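Local coordinates for protein M157 (Murid herpesvirus 1, PDB 2NYK) that serves as a viral MHC class I-like ligand for Ly49 receptors of mouse natural killer cells, at residues Lys58-Lys61 and Ile62-Asp65. The protein carries 1 engineered substitution. Sequence-based numbering, arbitrary orientation.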
loop_
_atom_site.group_PDB
_atom_site.type_symbol
_atom_site.label_atom_id
_atom_site.label_comp_id
_atom_site.label_asym_id
_atom_site.label_seq_id
_atom_site.Cartn_x
_atom_site.Cartn_y
_atom_site.Cartn_z
ATOM N N LYS A 58 -10.221 6.622 -5.945
ATOM C CA LYS A 58 -9.427 5.888 -6.913
ATOM C C LYS A 58 -9.286 4.467 -6.372
ATOM O O LYS A 58 -8.852 4.278 -5.243
ATOM C CB LYS A 58 -8.071 6.556 -7.115
ATOM C CG LYS A 58 -8.187 7.873 -7.889
ATOM C CD LYS A 58 -7.034 8.828 -7.555
ATOM C CE LYS A 58 -7.309 9.611 -6.279
ATOM N NZ LYS A 58 -6.220 10.601 -6.023
ATOM N N ILE A 59 -9.726 3.495 -7.159
ATOM C CA ILE A 59 -9.735 2.098 -6.750
ATOM C C ILE A 59 -8.892 1.339 -7.758
ATOM O O ILE A 59 -9.083 1.497 -8.964
ATOM C CB ILE A 59 -11.175 1.514 -6.717
ATOM C CG1 ILE A 59 -12.064 2.276 -5.705
ATOM C CG2 ILE A 59 -11.153 0.012 -6.399
ATOM C CD1 ILE A 59 -13.543 1.839 -5.698
ATOM N N CYS A 60 -7.933 0.554 -7.271
ATOM C CA CYS A 60 -7.098 -0.261 -8.159
ATOM C C CYS A 60 -7.963 -1.160 -9.056
ATOM O O CYS A 60 -8.981 -1.684 -8.618
ATOM C CB CYS A 60 -6.051 -1.061 -7.368
ATOM S SG CYS A 60 -6.442 -2.760 -6.908
ATOM N N LYS A 61 -7.547 -1.321 -10.306
ATOM C CA LYS A 61 -8.327 -2.063 -11.305
ATOM C C LYS A 61 -8.659 -3.485 -10.895
ATOM O O LYS A 61 -9.652 -4.020 -11.350
ATOM C CB LYS A 61 -7.607 -2.079 -12.674
ATOM C CG LYS A 61 -7.358 -0.697 -13.274
ATOM C CD LYS A 61 -8.649 0.071 -13.547
ATOM C CE LYS A 61 -8.382 1.471 -14.106
ATOM N NZ LYS A 61 -7.381 1.468 -15.238
ATOM N N ILE A 62 -7.804 -4.120 -10.087
ATOM C CA ILE A 62 -8.077 -5.496 -9.665
ATOM C C ILE A 62 -8.662 -5.537 -8.254
ATOM O O ILE A 62 -8.743 -6.605 -7.633
ATOM C CB ILE A 62 -6.814 -6.409 -9.750
ATOM C CG1 ILE A 62 -5.690 -5.871 -8.847
ATOM C CG2 ILE A 62 -6.350 -6.560 -11.212
ATOM C CD1 ILE A 62 -4.451 -6.752 -8.821
ATOM N N CYS A 63 -9.028 -4.361 -7.744
ATOM C CA CYS A 63 -9.644 -4.229 -6.421
ATOM C C CYS A 63 -11.163 -4.452 -6.508
ATOM O O CYS A 63 -11.765 -4.204 -7.551
ATOM C CB CYS A 63 -9.358 -2.840 -5.819
ATOM S SG CYS A 63 -7.658 -2.636 -5.228
ATOM N N PRO A 64 -11.783 -4.936 -5.409
ATOM C CA PRO A 64 -13.233 -5.028 -5.415
ATOM C C PRO A 64 -13.837 -3.624 -5.413
ATOM O O PRO A 64 -13.172 -2.662 -5.013
ATOM C CB PRO A 64 -13.543 -5.757 -4.100
ATOM C CG PRO A 64 -12.404 -5.412 -3.205
ATOM C CD PRO A 64 -11.208 -5.420 -4.131
ATOM N N ASP A 65 -15.070 -3.484 -5.869
ATOM C CA ASP A 65 -15.682 -2.158 -5.798
ATOM C C ASP A 65 -15.952 -1.830 -4.337
ATOM O O ASP A 65 -16.355 -2.694 -3.570
ATOM C CB ASP A 65 -16.972 -2.078 -6.610
ATOM C CG ASP A 65 -17.585 -0.683 -6.576
ATOM O OD1 ASP A 65 -16.882 0.282 -6.970
ATOM O OD2 ASP A 65 -18.749 -0.551 -6.127
#
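Cys60 and Cys63 are the first and last residues of a type I beta turn, with Lys61 and Ile62 at its corners. The turn follows the short edge strand 58-59 of the sheet in this MHC class I-like fold. It begins the loop that runs on to helix 71-90. The turn is closed by a hydrogen bond from Cys63 N to Cys60 O (2.8 Å, 154° at the hydrogen). The N-H comes from above the carbonyl plane. A disulfide of the CXXC sequence closes the same four residues a second time, from Cys60 SG to Cys63 SG, with chi3 at 99°.

Cys63 also packs on Val47 of the neighbouring strand and on Trp164 of helix 157-173, so the turn bridges sheet and helix. Thr167 of that helix hydrogen-bonds Ile62 O. Ile62 CG1 rests 3.7 Å from Cys60 SG, placed there by a chi1 of 60° that sets it between the backbone N and carbonyl carbon.

Past the turn, the chain folds back beside Ile59. Ile59 CG2, anti to the backbone N, presses on Cys63 CB at 3.4 Å, a tight carbon contact. Ile59 CG2 is also 3.6 Å from Pro64 O. Ile59 CD1 lies 3.9 Å from Asp65 OD1.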